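Local coordinates for armadillo repeat protein arm00016 (Synthetic construct, PDB 4D4E) that is a computationally designed armadillo repeat protein, probably a modular scaffold for recognising extended peptides, at residues Pro184-Leu189 with Leu224-Lys229; Val196-Val201 with Gln239-Ala244. All blocks are in the same frame, centred on the assembly; numbering follows the deposited sequence.

Contact 1: residues Pro184-Leu189 with Leu224-Lys229; sequences PLVKLL and LPALEK
Leu189 lays its CD1 methyl over the CB of Ala226, the closest apolar touch here, with Leu189 CD1 and Ala226 CB 3.5 Å apart. The contact belongs to an armadillo solenoid, in which short helices pack side by side along the superhelix. It joins residues 184-189 to helix 223-229. Leu189 has CG anti to its carbonyl carbon (chi1 -60°), and an extended chi2 of 175° then carries CD1 across to the second helix. The same methyl reaches the branch of Leu227, with Leu189 CD1 to Leu227 CG at 4.1 Å. These two leucine side chains meet at a slant. Val186 adds a looser touch from one turn earlier, its CG1 4.2 Å from Ala226 CB. Leu189 also packs on Ala200 and Val201 of helix 194-208, and Leu227 on Ala245 and Leu246 of helix 236-248. No direct hydrogen bond crosses the contact; two waters lie between its polar atoms. Water 1 sits between two backbone carbonyls as a possible donor to both, 2.7 Å from Ala226 O and 3.2 Å from Leu189 O. Water 2 makes weak bonds to Leu189 O and Lys229 NZ.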
ATOM      1  N   PRO A 184      11.664  12.632   0.179  1.00 32.27           N
ATOM      2  CA  PRO A 184      11.352  11.688   1.237  1.00 31.61           C
ATOM      3  C   PRO A 184      11.879  10.268   0.991  1.00 29.49           C
ATOM      4  O   PRO A 184      12.242   9.577   1.935  1.00 26.84           O
ATOM      5  CB  PRO A 184       9.818  11.723   1.296  1.00 34.05           C
ATOM      6  CG  PRO A 184       9.457  13.101   0.836  1.00 31.35           C
ATOM      7  CD  PRO A 184      10.489  13.478  -0.176  1.00 33.03           C
ATOM      8  N   LEU A 185      11.938   9.838  -0.266  1.00 26.74           N
ATOM      9  CA  LEU A 185      12.433   8.493  -0.583  1.00 26.61           C
ATOM     10  C   LEU A 185      13.951   8.411  -0.344  1.00 28.44           C
ATOM     11  O   LEU A 185      14.452   7.354   0.101  1.00 25.19           O
ATOM     12  CB  LEU A 185      12.107   8.135  -2.028  1.00 24.26           C
ATOM     13  CG  LEU A 185      11.097   7.072  -2.465  1.00 27.03           C
ATOM     14  CD1 LEU A 185      10.117   6.445  -1.439  1.00 24.28           C
ATOM     15  CD2 LEU A 185      10.432   7.391  -3.830  1.00 24.33           C
ATOM     16  N   VAL A 186      14.662   9.509  -0.643  1.00 25.86           N
ATOM     17  CA  VAL A 186      16.116   9.601  -0.478  1.00 28.79           C
ATOM     18  C   VAL A 186      16.513   9.607   1.016  1.00 29.45           C
ATOM     19  O   VAL A 186      17.462   8.941   1.442  1.00 28.53           O
ATOM     20  CB  VAL A 186      16.690  10.807  -1.269  1.00 26.98           C
ATOM     21  CG1 VAL A 186      18.074  11.143  -0.813  1.00 28.33           C
ATOM     22  CG2 VAL A 186      16.774  10.482  -2.750  1.00 28.32           C
ATOM     23  N   LYS A 187      15.726  10.312   1.815  1.00 32.70           N
ATOM     24  CA  LYS A 187      15.813  10.302   3.279  1.00 31.89           C
ATOM     25  C   LYS A 187      15.627   8.863   3.890  1.00 29.93           C
ATOM     26  O   LYS A 187      16.421   8.418   4.702  1.00 27.33           O
ATOM     27  CB  LYS A 187      14.756  11.323   3.738  1.00 35.26           C
ATOM     28  CG  LYS A 187      14.686  11.733   5.195  1.00 41.56           C
ATOM     29  CD  LYS A 187      13.920  10.696   5.992  1.00 45.57           C
ATOM     30  CE  LYS A 187      12.887  11.313   6.928  1.00 50.42           C
ATOM     31  NZ  LYS A 187      13.468  11.617   8.254  1.00 52.37           N
ATOM     32  N   LEU A 188      14.623   8.125   3.412  1.00 26.56           N
ATOM     33  CA  LEU A 188      14.329   6.764   3.833  0.50 26.72           C
ATOM     34  C   LEU A 188      15.451   5.772   3.516  1.00 26.84           C
ATOM     35  O   LEU A 188      15.441   4.659   4.040  1.00 25.22           O
ATOM     36  CB  LEU A 188      13.037   6.279   3.164  0.50 27.09           C
ATOM     37  CG  LEU A 188      11.725   6.536   3.911  0.50 29.33           C
ATOM     38  CD1 LEU A 188      11.902   7.430   5.128  0.50 27.83           C
ATOM     39  CD2 LEU A 188      10.626   7.053   2.976  0.50 30.10           C
ATOM     40  N   LEU A 189      16.383   6.161   2.594  1.00 27.03           N
ATOM     41  CA  LEU A 189      17.635   5.359   2.330  1.00 25.25           C
ATOM     42  C   LEU A 189      18.541   5.391   3.579  1.00 24.39           C
ATOM     43  O   LEU A 189      19.519   4.608   3.700  1.00 25.73           O
ATOM     44  CB  LEU A 189      18.446   5.866   1.123  1.00 23.14           C
ATOM     45  CG  LEU A 189      17.744   5.871  -0.246  1.00 23.97           C
ATOM     46  CD1 LEU A 189      18.612   6.497  -1.339  1.00 26.07           C
ATOM     47  CD2 LEU A 189      17.336   4.469  -0.589  1.00 21.25           C
ATOM     48  N   LEU A 224      22.267   9.672  -5.217  1.00 34.09           N
ATOM     49  CA  LEU A 224      23.545   9.008  -5.471  1.00 31.38           C
ATOM     50  C   LEU A 224      24.445   8.746  -4.237  1.00 30.23           C
ATOM     51  O   LEU A 224      24.910   7.611  -4.076  1.00 31.36           O
ATOM     52  CB  LEU A 224      24.318   9.674  -6.631  1.00 30.24           C
ATOM     53  CG  LEU A 224      23.577   9.923  -7.950  1.00 30.41           C
ATOM     54  CD1 LEU A 224      24.491  10.561  -9.040  1.00 26.38           C
ATOM     55  CD2 LEU A 224      22.862   8.647  -8.459  1.00 31.20           C
ATOM     56  N   PRO A 225      24.663   9.759  -3.364  1.00 28.85           N
ATOM     57  CA  PRO A 225      25.490   9.514  -2.193  1.00 29.67           C
ATOM     58  C   PRO A 225      24.813   8.621  -1.189  1.00 31.85           C
ATOM     59  O   PRO A 225      25.506   7.946  -0.421  1.00 30.20           O
ATOM     60  CB  PRO A 225      25.620  10.911  -1.545  1.00 28.22           C
ATOM     61  CG  PRO A 225      25.384  11.862  -2.659  1.00 30.06           C
ATOM     62  CD  PRO A 225      24.345  11.206  -3.511  1.00 29.24           C
ATOM     63  N   ALA A 226      23.467   8.633  -1.195  1.00 31.34           N
ATOM     64  CA  ALA A 226      22.674   7.906  -0.233  1.00 29.22           C
ATOM     65  C   ALA A 226      22.686   6.457  -0.632  1.00 29.33           C
ATOM     66  O   ALA A 226      22.787   5.582   0.230  1.00 30.18           O
ATOM     67  CB  ALA A 226      21.278   8.495  -0.161  1.00 27.24           C
ATOM     68  N   LEU A 227      22.731   6.202  -1.946  1.00 27.93           N
ATOM     69  CA  LEU A 227      22.870   4.837  -2.435  1.00 27.73           C
ATOM     70  C   LEU A 227      24.280   4.306  -2.213  1.00 27.75           C
ATOM     71  O   LEU A 227      24.432   3.155  -1.824  1.00 30.46           O
ATOM     72  CB  LEU A 227      22.476   4.693  -3.888  1.00 27.52           C
ATOM     73  CG  LEU A 227      20.955   4.730  -4.204  1.00 26.68           C
ATOM     74  CD1 LEU A 227      20.772   4.898  -5.703  1.00 24.54           C
ATOM     75  CD2 LEU A 227      20.181   3.519  -3.690  1.00 26.12           C
ATOM     76  N   GLU A 228      25.290   5.125  -2.494  1.00 28.69           N
ATOM     77  CA  GLU A 228      26.672   4.765  -2.219  1.00 29.05           C
ATOM     78  C   GLU A 228      26.954   4.440  -0.739  1.00 26.80           C
ATOM     79  O   GLU A 228      27.614   3.450  -0.449  1.00 24.92           O
ATOM     80  CB  GLU A 228      27.596   5.834  -2.713  1.00 30.91           C
ATOM     81  CG  GLU A 228      27.817   5.742  -4.198  1.00 31.47           C
ATOM     82  CD  GLU A 228      29.031   6.524  -4.627  1.00 38.38           C
ATOM     83  OE1 GLU A 228      29.709   7.170  -3.745  1.00 37.98           O
ATOM     84  OE2 GLU A 228      29.297   6.475  -5.843  1.00 35.65           O
ATOM     85  N   LYS A 229      26.429   5.243   0.187  1.00 28.81           N
ATOM     86  CA  LYS A 229      26.487   4.904   1.648  1.00 30.10           C
ATOM     87  C   LYS A 229      26.019   3.463   1.989  1.00 30.18           C
ATOM     88  O   LYS A 229      26.662   2.783   2.780  1.00 28.24           O
ATOM     89  CB  LYS A 229      25.729   5.932   2.457  1.00 33.70           C
ATOM     90  CG  LYS A 229      25.757   5.741   3.975  1.00 42.15           C
ATOM     91  CD  LYS A 229      25.759   7.115   4.665  1.00 45.86           C
ATOM     92  CE  LYS A 229      26.046   7.055   6.163  1.00 50.84           C
ATOM     93  NZ  LYS A 229      24.771   6.746   6.849  1.00 52.99           N
TER
HETATM   94  O   HOH W   1      22.236   6.163   2.829  1.00 34.15           O
HETATM   95  O   HOH W   2      22.550   4.649   5.306  1.00 44.57           O

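Contact 2: residues Val196-Val201 with Gln239-Ala244; sequences VIKNAV and QKNAQA. With GOL (glycerol), chain C.
Asn241 reaches toward helix 194-208 from helix 236-248, and its CB starts on Val201, with Asn241 CB 3.9 Å from Val201 CG1. The same CB also meets GOL O3 of a glycerol. With CG anti to the carbonyl carbon (chi1 -63°), the amide swings toward this glycerol and CG packs near GOL O3 and C2. At the tip, Asn241 OD1 makes a loose approach, no closer than 4.2 Å to GOL C2. ND2 lies beside the aliphatic chain of Lys198, where Asn241 ND2 and Lys198 CD are 3.9 Å apart. Asn241 ND2 also gives a weak, strongly bent hydrogen bond to GOL O3, 2.9 Å long with an N-H...O angle of 117°. GOL O3 in turn donates to Lys198 O at 2.7 Å. GOL O1 donates to Asn241 O at 2.8 Å. Glycerol, probably from the crystallisation liquor, thus joins backbone carbonyls of two helices that form no direct hydrogen bond here. Val201 CG1 touches both GOL C1 (3.3 Å) and Asn241 O (3.5 Å). The axes of segments 196-201 and 239-244 run nearly parallel, 15° apart. Long helices stacked this way line the concave face of an armadillo solenoid, where relatives bind peptides, and this contact probably lies on that face.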
ATOM      1  N   VAL A 196      12.477  -0.818   5.537  1.00 26.41           N
ATOM      2  CA  VAL A 196      12.236   0.486   4.982  1.00 26.23           C
ATOM      3  C   VAL A 196      13.271   0.831   3.902  1.00 26.14           C
ATOM      4  O   VAL A 196      12.892   1.183   2.802  1.00 25.28           O
ATOM      5  CB  VAL A 196      12.107   1.578   6.046  1.00 28.63           C
ATOM      6  CG1 VAL A 196      12.115   2.986   5.401  1.00 30.22           C
ATOM      7  CG2 VAL A 196      10.841   1.359   6.855  1.00 29.48           C
ATOM      8  N   ILE A 197      14.563   0.753   4.228  1.00 25.33           N
ATOM      9  CA  ILE A 197      15.611   0.920   3.231  1.00 25.78           C
ATOM     10  C   ILE A 197      15.402   0.110   1.951  1.00 22.90           C
ATOM     11  O   ILE A 197      15.515   0.669   0.885  1.00 23.90           O
ATOM     12  CB  ILE A 197      17.032   0.572   3.803  1.00 24.42           C
ATOM     13  CG1 ILE A 197      17.431   1.586   4.908  1.00 20.59           C
ATOM     14  CG2 ILE A 197      18.049   0.379   2.665  1.00 21.82           C
ATOM     15  CD1 ILE A 197      18.404   0.947   5.822  1.00 21.88           C
ATOM     16  N   LYS A 198      15.110  -1.178   2.047  1.00 23.21           N
ATOM     17  CA  LYS A 198      14.999  -1.991   0.809  1.00 27.27           C
ATOM     18  C   LYS A 198      13.797  -1.510  -0.077  1.00 26.39           C
ATOM     19  O   LYS A 198      13.879  -1.517  -1.286  1.00 27.92           O
ATOM     20  CB  LYS A 198      14.884  -3.504   1.109  1.00 30.84           C
ATOM     21  CG  LYS A 198      16.148  -4.096   1.698  1.00 32.00           C
ATOM     22  CD  LYS A 198      16.080  -5.593   1.748  1.00 35.58           C
ATOM     23  CE  LYS A 198      15.091  -6.116   2.745  1.00 39.55           C
ATOM     24  NZ  LYS A 198      15.404  -7.584   2.815  1.00 47.84           N
ATOM     25  N   ASN A 199      12.707  -1.067   0.532  1.00 27.00           N
ATOM     26  CA  ASN A 199      11.566  -0.589  -0.298  1.00 26.34           C
ATOM     27  C   ASN A 199      11.919   0.797  -0.929  1.00 25.20           C
ATOM     28  O   ASN A 199      11.516   1.066  -2.039  1.00 24.22           O
ATOM     29  CB  ASN A 199      10.292  -0.446   0.531  1.00 24.79           C
ATOM     30  CG  ASN A 199       9.730  -1.788   1.038  1.00 32.22           C
ATOM     31  OD1 ASN A 199       9.881  -2.806   0.387  1.00 36.37           O
ATOM     32  ND2 ASN A 199       9.038  -1.770   2.200  1.00 31.22           N
ATOM     33  N   ALA A 200      12.584   1.694  -0.160  1.00 24.82           N
ATOM     34  CA  ALA A 200      13.067   2.960  -0.700  1.00 25.47           C
ATOM     35  C   ALA A 200      14.028   2.742  -1.884  1.00 28.01           C
ATOM     36  O   ALA A 200      13.953   3.429  -2.917  1.00 28.83           O
ATOM     37  CB  ALA A 200      13.719   3.827   0.414  1.00 22.59           C
ATOM     38  N   VAL A 201      14.924   1.750  -1.744  1.00 28.07           N
ATOM     39  CA  VAL A 201      15.860   1.454  -2.793  1.00 28.25           C
ATOM     40  C   VAL A 201      15.078   0.931  -3.998  1.00 26.35           C
ATOM     41  O   VAL A 201      15.401   1.219  -5.128  1.00 26.91           O
ATOM     42  CB  VAL A 201      16.911   0.390  -2.361  1.00 27.01           C
ATOM     43  CG1 VAL A 201      17.670  -0.116  -3.569  1.00 24.77           C
ATOM     44  CG2 VAL A 201      17.925   0.953  -1.343  1.00 27.14           C
ATOM     45  N   GLN A 239      23.162  -3.859   0.499  1.00 29.85           N
ATOM     46  CA  GLN A 239      24.293  -3.405  -0.346  1.00 29.32           C
ATOM     47  C   GLN A 239      24.035  -3.730  -1.816  1.00 28.74           C
ATOM     48  O   GLN A 239      24.302  -2.923  -2.696  1.00 26.91           O
ATOM     49  CB  GLN A 239      25.666  -4.059   0.045  1.00 30.89           C
ATOM     50  CG  GLN A 239      26.019  -3.947   1.507  1.00 28.54           C
ATOM     51  CD  GLN A 239      27.404  -4.499   1.811  1.00 32.34           C
ATOM     52  OE1 GLN A 239      28.041  -5.113   0.961  1.00 30.69           O
ATOM     53  NE2 GLN A 239      27.899  -4.220   3.003  1.00 28.98           N
ATOM     54  N   LYS A 240      23.544  -4.942  -2.045  1.00 30.71           N
ATOM     55  CA  LYS A 240      23.386  -5.482  -3.368  1.00 34.96           C
ATOM     56  C   LYS A 240      22.258  -4.781  -4.124  1.00 31.87           C
ATOM     57  O   LYS A 240      22.420  -4.380  -5.272  1.00 27.93           O
ATOM     58  CB  LYS A 240      23.037  -6.954  -3.238  1.00 40.45           C
ATOM     59  CG  LYS A 240      24.258  -7.842  -3.194  1.00 49.19           C
ATOM     60  CD  LYS A 240      23.863  -9.244  -2.791  1.00 54.00           C
ATOM     61  CE  LYS A 240      24.979 -10.200  -3.157  1.00 65.57           C
ATOM     62  NZ  LYS A 240      24.581 -11.591  -2.814  1.00 71.46           N
ATOM     63  N   ASN A 241      21.119  -4.620  -3.449  1.00 31.29           N
ATOM     64  CA  ASN A 241      20.013  -3.830  -3.997  1.00 29.10           C
ATOM     65  C   ASN A 241      20.423  -2.422  -4.344  1.00 30.63           C
ATOM     66  O   ASN A 241      20.018  -1.918  -5.386  1.00 29.10           O
ATOM     67  CB  ASN A 241      18.852  -3.834  -3.030  1.00 29.95           C
ATOM     68  CG  ASN A 241      18.305  -5.246  -2.836  1.00 32.35           C
ATOM     69  OD1 ASN A 241      18.762  -6.162  -3.509  1.00 33.28           O
ATOM     70  ND2 ASN A 241      17.388  -5.425  -1.916  1.00 32.68           N
ATOM     71  N   ALA A 242      21.277  -1.824  -3.500  1.00 27.49           N
ATOM     72  CA  ALA A 242      21.727  -0.431  -3.638  1.00 28.49           C
ATOM     73  C   ALA A 242      22.626  -0.299  -4.821  1.00 30.68           C
ATOM     74  O   ALA A 242      22.638   0.720  -5.518  1.00 26.78           O
ATOM     75  CB  ALA A 242      22.502  -0.011  -2.419  1.00 28.46           C
ATOM     76  N   GLN A 243      23.421  -1.331  -5.029  1.00 34.11           N
ATOM     77  CA  GLN A 243      24.302  -1.315  -6.155  1.00 39.15           C
ATOM     78  C   GLN A 243      23.526  -1.513  -7.463  1.00 34.99           C
ATOM     79  O   GLN A 243      23.784  -0.832  -8.448  1.00 35.03           O
ATOM     80  CB  GLN A 243      25.379  -2.365  -6.006  1.00 42.57           C
ATOM     81  CG  GLN A 243      26.577  -1.881  -6.774  1.00 53.30           C
ATOM     82  CD  GLN A 243      27.351  -3.018  -7.334  1.00 64.36           C
ATOM     83  OE1 GLN A 243      28.051  -3.713  -6.607  1.00 68.44           O
ATOM     84  NE2 GLN A 243      27.235  -3.223  -8.638  1.00 68.46           N
ATOM     85  N   ALA A 244      22.571  -2.433  -7.447  1.00 36.05           N
ATOM     86  CA  ALA A 244      21.690  -2.630  -8.597  1.00 37.02           C
ATOM     87  C   ALA A 244      20.895  -1.342  -8.908  1.00 36.74           C
ATOM     88  O   ALA A 244      20.592  -1.096 -10.056  1.00 35.89           O
ATOM     89  CB  ALA A 244      20.733  -3.808  -8.367  1.00 38.41           C
TER
HETATM   90  C1  GOL C1250      16.521  -2.142  -5.887  1.00 55.62           C
HETATM   91  O1  GOL C1250      17.659  -2.376  -6.754  1.00 48.06           O
HETATM   92  C2  GOL C1250      16.116  -3.363  -5.063  1.00 51.70           C
HETATM   93  O2  GOL C1250      15.392  -4.189  -5.969  1.00 61.10           O
HETATM   94  C3  GOL C1250      15.196  -3.083  -3.841  1.00 57.46           C
HETATM   95  O3  GOL C1250      15.688  -3.204  -2.469  1.00 38.10           O

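How the contacts relate
Contact 1 and contact 2 are two layers of the same join along the solenoid, their centres about 9 Å apart. Contact 1 pairs residues 184-189 with helix 223-229. Contact 2 pairs the long helices that follow in the chain, 194-208 and 236-248. Both are partly buried, so neither is purely core or purely surface. The layers meet by packing: Leu189 CD2 lies 3.6 Å from Val201 CG2, and the backbone O of Leu227 rests on the methyl of Ala242. The chemistry differs. Contact 1 is leucine, valine and alanine packing, with waters at its polar margin. Contact 2 has one valine, but its other main side chains are polar, and a glycerol lies between its two helices.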